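Local coordinates for putative carboxynorspermidine decarboxylase protein (Sinorhizobium meliloti, PDB 3MT1) that probably catalyses the pyridoxal-phosphate-dependent decarboxylation of carboxynorspermidine and carboxyspermidine, yielding norspermidine and spermidine, at residues Tyr6-Lys11 and Ala341-Asp346; Ala12-Asn17 and Asp46-Tyr51; Trp144-Val149 and Glu182-Leu187. All coordinates share one frame; numbering follows the deposited sequence.

Contact 1: Tyr6-Lys11 and Ala341-Asp346; sequences YYLIDK and AIRELD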
# COMPACT_ATOMS: atom_id res chain seq x y z
N TYR B 6 10.43 -2.94 13.31
CA TYR B 6 10.55 -4.25 12.70
C TYR B 6 9.31 -5.11 13.06
O TYR B 6 8.64 -4.86 14.09
CB TYR B 6 11.86 -4.94 13.10
CG TYR B 6 12.12 -5.01 14.59
CD1 TYR B 6 11.66 -6.08 15.35
CD2 TYR B 6 12.82 -4.00 15.23
CE1 TYR B 6 11.92 -6.14 16.73
CE2 TYR B 6 13.06 -4.06 16.60
CZ TYR B 6 12.60 -5.13 17.34
OH TYR B 6 12.83 -5.17 18.69
N TYR B 7 9.01 -6.08 12.19
CA TYR B 7 7.98 -7.06 12.45
C TYR B 7 8.68 -8.20 13.15
O TYR B 7 9.68 -8.72 12.63
CB TYR B 7 7.39 -7.59 11.15
CG TYR B 7 6.72 -6.59 10.22
CD1 TYR B 7 7.39 -6.13 9.08
CD2 TYR B 7 5.41 -6.17 10.43
CE1 TYR B 7 6.79 -5.22 8.20
CE2 TYR B 7 4.78 -5.27 9.55
CZ TYR B 7 5.48 -4.79 8.43
OH TYR B 7 4.91 -3.89 7.54
N LEU B 8 8.18 -8.63 14.31
CA LEU B 8 8.86 -9.70 15.05
C LEU B 8 8.01 -10.95 15.04
O LEU B 8 6.93 -10.99 15.63
CB LEU B 8 9.16 -9.26 16.47
CG LEU B 8 9.92 -10.20 17.41
CD1 LEU B 8 11.16 -10.71 16.80
CD2 LEU B 8 10.29 -9.50 18.74
N ILE B 9 8.46 -11.97 14.35
CA ILE B 9 7.71 -13.18 14.31
C ILE B 9 8.17 -14.09 15.43
O ILE B 9 9.33 -14.51 15.47
CB ILE B 9 7.86 -13.88 12.96
CG1 ILE B 9 7.29 -12.98 11.84
CG2 ILE B 9 7.22 -15.29 13.00
CD1 ILE B 9 7.88 -13.30 10.44
N ASP B 10 7.26 -14.37 16.36
CA ASP B 10 7.57 -15.21 17.49
C ASP B 10 7.52 -16.71 17.12
O ASP B 10 6.44 -17.30 16.95
CB ASP B 10 6.66 -14.89 18.71
CG ASP B 10 7.03 -15.71 19.95
OD1 ASP B 10 7.60 -15.13 20.92
OD2 ASP B 10 6.79 -16.96 19.96
N LYS B 11 8.70 -17.33 17.07
CA LYS B 11 8.80 -18.72 16.70
C LYS B 11 7.85 -19.63 17.53
O LYS B 11 7.13 -20.48 16.98
CB LYS B 11 10.25 -19.19 16.81
CG LYS B 11 10.49 -20.37 15.95
CD LYS B 11 11.67 -21.14 16.34
CE LYS B 11 11.74 -22.39 15.48
NZ LYS B 11 12.70 -23.36 16.04
N ALA B 341 12.04 -9.78 11.31
CA ALA B 341 12.78 -10.50 12.36
C ALA B 341 11.98 -11.59 13.07
O ALA B 341 10.75 -11.58 13.10
CB ALA B 341 13.36 -9.55 13.34
N ILE B 342 12.72 -12.54 13.59
CA ILE B 342 12.15 -13.68 14.30
C ILE B 342 12.64 -13.72 15.76
O ILE B 342 13.85 -13.64 16.00
CB ILE B 342 12.59 -14.98 13.60
CG1 ILE B 342 12.01 -15.00 12.18
CG2 ILE B 342 12.21 -16.21 14.43
CD1 ILE B 342 12.46 -16.18 11.31
N ARG B 343 11.71 -13.83 16.72
CA ARG B 343 12.10 -14.19 18.10
C ARG B 343 12.26 -15.70 18.17
O ARG B 343 11.29 -16.42 18.01
CB ARG B 343 11.07 -13.71 19.13
CG ARG B 343 11.60 -13.74 20.58
CD ARG B 343 10.52 -13.55 21.62
NE ARG B 343 10.29 -12.13 21.93
CZ ARG B 343 9.21 -11.41 21.57
NH1 ARG B 343 8.23 -11.97 20.85
NH2 ARG B 343 9.13 -10.12 21.91
N GLU B 344 13.48 -16.19 18.37
CA GLU B 344 13.69 -17.64 18.45
C GLU B 344 13.37 -18.16 19.86
O GLU B 344 13.01 -17.39 20.76
CB GLU B 344 15.11 -18.05 18.03
CG GLU B 344 15.68 -17.39 16.79
CD GLU B 344 15.60 -18.20 15.49
OE1 GLU B 344 14.64 -18.98 15.30
OE2 GLU B 344 16.50 -18.05 14.63
N LEU B 345 13.51 -19.47 20.07
CA LEU B 345 13.16 -20.11 21.36
C LEU B 345 13.98 -19.62 22.57
O LEU B 345 13.44 -19.29 23.60
CB LEU B 345 13.19 -21.64 21.22
CG LEU B 345 12.19 -22.11 20.15
CD1 LEU B 345 12.43 -23.55 19.80
CD2 LEU B 345 10.75 -21.87 20.58
N ASP B 346 15.30 -19.67 22.41
CA ASP B 346 16.30 -18.75 22.96
C ASP B 346 15.74 -17.42 23.50
O ASP B 346 16.12 -16.96 24.58
CB ASP B 346 17.20 -18.36 21.77
CG ASP B 346 18.68 -18.41 22.10
OD1 ASP B 346 19.04 -18.81 23.22
OD2 ASP B 346 19.48 -18.06 21.22
O HOH W 1 6.31 -11.17 18.18
O HOH W 2 9.43 -17.63 20.20
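Arg343 crosses Leu8 at about a right angle and ends at Asp10, all three on one face of a parallel strand pair. Its CB rests 3.8 Å from Leu8 CD1. CD passes 3.4 Å from Asp10 OD1, and a bend at chi3 (-88°) then lays the guanidinium against Leu8, whose CD2 sits over one face, toward the rim, 3.4 Å from Arg343 NH2. At the tip, Arg343 NH1 meets the anti lone pair of Asp10 OD1 in a salt bridge at 3.2 Å, although the two planes stand 45° apart. NH1 also bonds weakly to a water that donates to Leu8 O. Asp10 OD2 caps Lys13 N, so both carboxylate oxygens are engaged. With an alanine here, Asp10 OD1 would probably lose its charged mate and Leu8 CD2 the guanidinium that covers it. The backbones are joined by hydrogen bonds from Ala341 N to Tyr7 O, Ile9 N to Ala341 O (2.6 Å), Arg343 N to Ile9 O and Lys11 N to Arg343 O, while Ile9 and Ile342 pair on the other face. Such joining of the N-terminal strand to a late strand, within a mixed sheet, is typical of the beta domain in fold-type III pyridoxal-phosphate decarboxylases.

Contact 2: Ala12-Asn17 and Asp46-Tyr51; sequences AKLTRN and DLMRDY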
# COMPACT_ATOMS: atom_id res chain seq x y z
N ALA B 12 7.85 -19.46 18.85
CA ALA B 12 7.00 -20.31 19.71
C ALA B 12 5.47 -20.15 19.49
O ALA B 12 4.74 -21.12 19.56
CB ALA B 12 7.37 -20.14 21.18
N LYS B 13 5.02 -18.92 19.22
CA LYS B 13 3.60 -18.65 19.00
C LYS B 13 3.12 -19.11 17.64
O LYS B 13 1.98 -19.58 17.49
CB LYS B 13 3.28 -17.17 19.19
CG LYS B 13 3.28 -16.82 20.65
CD LYS B 13 3.17 -15.32 20.83
CE LYS B 13 3.39 -14.96 22.26
NZ LYS B 13 3.73 -13.54 22.24
N LEU B 14 3.98 -18.96 16.65
CA LEU B 14 3.68 -19.47 15.34
C LEU B 14 3.53 -20.98 15.45
O LEU B 14 2.54 -21.52 14.98
CB LEU B 14 4.77 -19.09 14.34
CG LEU B 14 4.64 -19.59 12.89
CD1 LEU B 14 3.33 -19.13 12.17
CD2 LEU B 14 5.78 -19.04 12.11
N THR B 15 4.48 -21.65 16.09
CA THR B 15 4.39 -23.10 16.29
C THR B 15 3.11 -23.55 16.98
O THR B 15 2.52 -24.55 16.57
CB THR B 15 5.59 -23.61 17.06
OG1 THR B 15 6.76 -23.35 16.29
CG2 THR B 15 5.48 -25.10 17.33
N ARG B 16 2.70 -22.84 18.04
CA ARG B 16 1.42 -23.08 18.70
C ARG B 16 0.34 -23.21 17.61
O ARG B 16 -0.37 -24.20 17.58
CB ARG B 16 1.14 -21.97 19.74
CG ARG B 16 -0.22 -21.93 20.50
CD ARG B 16 -0.66 -20.45 20.70
NE ARG B 16 -0.34 -19.69 19.47
CZ ARG B 16 -0.50 -18.38 19.25
NH1 ARG B 16 -1.00 -17.57 20.17
NH2 ARG B 16 -0.15 -17.87 18.07
N ASN B 17 0.28 -22.28 16.66
CA ASN B 17 -0.71 -22.30 15.58
C ASN B 17 -0.54 -23.51 14.69
O ASN B 17 -1.51 -24.13 14.25
CB ASN B 17 -0.62 -21.06 14.69
CG ASN B 17 -1.08 -19.80 15.38
OD1 ASN B 17 -1.67 -19.83 16.46
ND2 ASN B 17 -0.81 -18.66 14.74
N ASP B 46 10.11 -23.17 6.30
CA ASP B 46 10.75 -24.38 6.81
C ASP B 46 10.11 -24.79 8.10
O ASP B 46 9.89 -25.98 8.33
CB ASP B 46 12.27 -24.22 6.95
CG ASP B 46 12.99 -24.36 5.59
OD1 ASP B 46 12.42 -25.06 4.71
OD2 ASP B 46 14.10 -23.77 5.38
N LEU B 47 9.78 -23.82 8.94
CA LEU B 47 9.07 -24.14 10.16
C LEU B 47 7.62 -24.60 9.91
O LEU B 47 7.21 -25.58 10.50
CB LEU B 47 9.18 -23.04 11.22
CG LEU B 47 8.17 -23.05 12.37
CD1 LEU B 47 8.50 -24.12 13.44
CD2 LEU B 47 8.08 -21.67 13.00
N MSE B 48 6.90 -23.96 9.00
CA MSE B 48 5.49 -24.30 8.77
C MSE B 48 5.26 -25.59 7.95
O MSE B 48 4.23 -26.25 8.11
CB MSE B 48 4.76 -23.13 8.10
CG MSE B 48 4.83 -21.88 8.89
SE MSE B 48 4.29 -20.30 7.93
CE MSE B 48 2.40 -20.51 8.10
N ARG B 49 6.19 -25.89 7.05
CA ARG B 49 6.10 -27.02 6.12
C ARG B 49 5.60 -28.33 6.77
O ARG B 49 4.67 -28.97 6.28
CB ARG B 49 7.47 -27.25 5.45
CG ARG B 49 7.39 -27.69 4.01
CD ARG B 49 8.72 -28.02 3.35
NE ARG B 49 8.67 -29.39 2.80
CZ ARG B 49 9.09 -29.76 1.58
NH1 ARG B 49 9.59 -28.87 0.71
NH2 ARG B 49 8.99 -31.05 1.20
N ASP B 50 6.23 -28.74 7.87
CA ASP B 50 5.94 -30.05 8.43
C ASP B 50 4.56 -30.16 9.09
O ASP B 50 4.17 -31.24 9.50
CB ASP B 50 7.03 -30.49 9.39
CG ASP B 50 8.39 -30.62 8.71
OD1 ASP B 50 8.45 -31.14 7.57
OD2 ASP B 50 9.39 -30.18 9.32
N TYR B 51 3.83 -29.04 9.17
CA TYR B 51 2.54 -29.03 9.82
C TYR B 51 1.41 -28.78 8.85
O TYR B 51 0.23 -28.89 9.22
CB TYR B 51 2.47 -27.98 10.94
CG TYR B 51 3.50 -28.09 12.07
CD1 TYR B 51 3.19 -28.77 13.26
CD2 TYR B 51 4.77 -27.49 11.96
CE1 TYR B 51 4.11 -28.83 14.32
CE2 TYR B 51 5.70 -27.56 13.00
CZ TYR B 51 5.36 -28.22 14.19
OH TYR B 51 6.28 -28.30 15.23
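Leu14 and Thr15 meet Leu47, Met48 and Tyr51 in a small apolar contact between helices, burying 227 Å²: helix 11-28 leads from strand 6-10 of the mixed sheet to strand 31-35 of the barrel, and helix 45-49 lies in the chain between barrel strands 31-35 and 54-57. The centre is a leucine pair. Leu14 and Leu47 slide past each other in opposite directions, so that Leu14 CD2 touches Leu47 CD2 at 3.6 Å. With CG anti to the backbone N (chi1 178°), Leu14 points its branched end at helix 45-49; CD2 meets Leu47, and CD1 lies 4.4 Å from CE of Met48, a selenomethionine here. Next to Leu14 in the chain, Thr15 crosses Leu47 at about a right angle. Leu47 CD1 packs against Thr15 OG1 at 3.4 Å, and Thr15 CG2 lies obliquely to the Tyr51 ring, 3.9 Å from its OH. Ile236 of helix 233-236 touches both Leu14 and Met48. The hydroxyl of Thr15 bonds to Lys11 O, one turn back in its own helix, and is therefore satisfied although a methyl is its neighbour across the contact. With no hydrogen bond joining the segments, the fit of methyls and the burial of Leu14 and Met48 carry the association, and polar groups take part chiefly as packing surface.

Contact 3: Trp144-Val149 and Glu182-Leu187; sequences WDVPKV and ERFGAL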
# COMPACT_ATOMS: atom_id res chain seq x y z
N TRP B 144 -22.85 -19.90 -9.89
CA TRP B 144 -23.92 -20.26 -8.98
C TRP B 144 -24.92 -21.17 -9.66
O TRP B 144 -25.66 -21.89 -8.99
CB TRP B 144 -24.65 -19.02 -8.45
CG TRP B 144 -25.50 -18.34 -9.49
CD1 TRP B 144 -26.80 -18.63 -9.81
CD2 TRP B 144 -25.11 -17.26 -10.34
NE1 TRP B 144 -27.24 -17.80 -10.82
CE2 TRP B 144 -26.22 -16.95 -11.16
CE3 TRP B 144 -23.93 -16.53 -10.50
CZ2 TRP B 144 -26.19 -15.94 -12.12
CZ3 TRP B 144 -23.89 -15.51 -11.46
CH2 TRP B 144 -25.02 -15.22 -12.26
N ASP B 145 -24.96 -21.11 -10.99
CA ASP B 145 -26.02 -21.77 -11.77
C ASP B 145 -25.67 -23.22 -12.13
O ASP B 145 -24.87 -23.48 -13.03
CB ASP B 145 -26.34 -20.95 -13.03
CG ASP B 145 -27.64 -21.37 -13.69
OD1 ASP B 145 -28.01 -22.56 -13.63
OD2 ASP B 145 -28.30 -20.50 -14.31
N VAL B 146 -26.31 -24.13 -11.39
CA VAL B 146 -26.05 -25.58 -11.46
C VAL B 146 -26.08 -26.15 -12.89
O VAL B 146 -25.13 -26.82 -13.29
CB VAL B 146 -27.02 -26.38 -10.52
CG1 VAL B 146 -27.05 -27.89 -10.86
CG2 VAL B 146 -26.65 -26.16 -9.05
N PRO B 147 -27.16 -25.88 -13.66
CA PRO B 147 -27.25 -26.35 -15.05
C PRO B 147 -26.06 -26.00 -15.96
O PRO B 147 -25.62 -26.86 -16.73
CB PRO B 147 -28.53 -25.67 -15.56
CG PRO B 147 -29.39 -25.58 -14.35
CD PRO B 147 -28.45 -25.32 -13.20
N LYS B 148 -25.57 -24.76 -15.90
CA LYS B 148 -24.41 -24.34 -16.69
C LYS B 148 -23.17 -25.07 -16.22
O LYS B 148 -22.32 -25.45 -17.03
CB LYS B 148 -24.16 -22.83 -16.62
CG LYS B 148 -24.99 -22.00 -17.57
CD LYS B 148 -26.06 -21.20 -16.82
CE LYS B 148 -25.59 -19.80 -16.45
NZ LYS B 148 -25.69 -18.87 -17.61
N VAL B 149 -23.05 -25.26 -14.91
CA VAL B 149 -21.95 -26.02 -14.35
C VAL B 149 -21.94 -27.42 -15.00
O VAL B 149 -20.96 -27.83 -15.64
CB VAL B 149 -22.06 -26.13 -12.80
CG1 VAL B 149 -21.02 -27.09 -12.24
CG2 VAL B 149 -21.97 -24.76 -12.14
N GLU B 182 -27.03 -27.91 0.32
CA GLU B 182 -28.33 -27.71 -0.28
C GLU B 182 -28.26 -27.10 -1.67
O GLU B 182 -29.07 -27.43 -2.54
CB GLU B 182 -29.18 -26.84 0.64
CG GLU B 182 -29.05 -27.25 2.10
CD GLU B 182 -30.21 -26.77 2.97
OE1 GLU B 182 -30.28 -25.55 3.27
OE2 GLU B 182 -31.03 -27.62 3.37
N ARG B 183 -27.29 -26.22 -1.90
CA ARG B 183 -27.11 -25.62 -3.22
C ARG B 183 -26.31 -26.49 -4.20
O ARG B 183 -26.58 -26.47 -5.40
CB ARG B 183 -26.52 -24.19 -3.14
CG ARG B 183 -27.58 -23.06 -3.21
CD ARG B 183 -26.95 -21.71 -2.88
NE ARG B 183 -27.71 -20.57 -3.40
CZ ARG B 183 -28.77 -20.02 -2.79
NH1 ARG B 183 -29.23 -20.49 -1.63
NH2 ARG B 183 -29.39 -18.98 -3.36
N PHE B 184 -25.34 -27.25 -3.70
CA PHE B 184 -24.42 -27.93 -4.60
C PHE B 184 -24.15 -29.39 -4.23
O PHE B 184 -23.41 -30.07 -4.94
CB PHE B 184 -23.08 -27.18 -4.71
CG PHE B 184 -23.20 -25.71 -5.04
CD1 PHE B 184 -22.72 -24.75 -4.16
CD2 PHE B 184 -23.81 -25.28 -6.22
CE1 PHE B 184 -22.84 -23.39 -4.45
CE2 PHE B 184 -23.94 -23.92 -6.52
CZ PHE B 184 -23.46 -22.98 -5.64
N GLY B 185 -24.74 -29.85 -3.12
CA GLY B 185 -24.57 -31.22 -2.64
C GLY B 185 -24.61 -32.27 -3.73
O GLY B 185 -23.77 -33.18 -3.77
N ALA B 186 -25.56 -32.14 -4.64
CA ALA B 186 -25.70 -33.13 -5.71
C ALA B 186 -24.42 -33.13 -6.55
O ALA B 186 -23.88 -34.19 -6.85
CB ALA B 186 -26.94 -32.86 -6.56
N LEU B 187 -23.90 -31.95 -6.88
CA LEU B 187 -22.67 -31.82 -7.67
C LEU B 187 -21.37 -32.21 -6.94
O LEU B 187 -20.48 -32.83 -7.52
CB LEU B 187 -22.55 -30.40 -8.21
CG LEU B 187 -23.59 -30.01 -9.27
CD1 LEU B 187 -23.43 -28.56 -9.67
CD2 LEU B 187 -23.50 -30.91 -10.52
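Leu187 reaches across to Val146 and Val149 and places a single methyl between them. Its CG stands anti to the carbonyl carbon (chi1 -68°), and an extended second torsion (176°) carries CD1 out toward the facing helix. There CD1 lies 3.8 Å from Val149 CG1 and 3.9 Å from Val146 CG1, so one branch serves two valines spaced about one helical turn apart. Both valines hold CG1 anti to the backbone N, and this branch in each comes nearest the leucine methyl. Val146 CG2 is near it too, but also packs 3.7 Å from Arg183 O and lies at the edge of the Phe184 ring, 4.1 Å from CD2.

The elements joined are two helices of the alpha/beta barrel: helix 146-150 falls between strands 115-119 and 158-160 in the chain, and helix 170-190 between strands 158-160 and 193-195, as expected of the layer of helices outside a parallel barrel.

Phe184 makes the remaining link. Its first torsion (-52°) sets CG beside the backbone N, and the ring presents its rim to segment 144-149, with Trp144 O in the ring plane 3.6 Å from CE2. Arg183 CB sits over the centre of one ring face. Leu120, in a loop, also touches Phe184, while Met153 adds to the cover of Leu187. Trp144 meets the ring through its carbonyl, while its indole leads away from helix 170-190 and has Asp145 CB over one face, toward the rim.

Overall arrangement
Contacts 1 and 2 are neighbours, their centres 12 Å apart, and share a continuous run of chain in which strand 6-10 passes directly into helix 11-28; Ile9 CG2 meets Leu14 CD2 at 4.1 Å, joining the two. Contact 3 lies on the opposite side of the chain's centre from contact 1, with centres 46 Å apart. All three are only partly buried, but they differ in chemistry. The strand pairing of contact 1 rests on backbone hydrogen bonds, with a salt bridge at its partly exposed end, whereas contacts 2 and 3, both helix against helix, have no hydrogen bond across them and depend on apolar side chains, with a ring edge taking part in contact 3. Contact 3 sits furthest from the chain's centre.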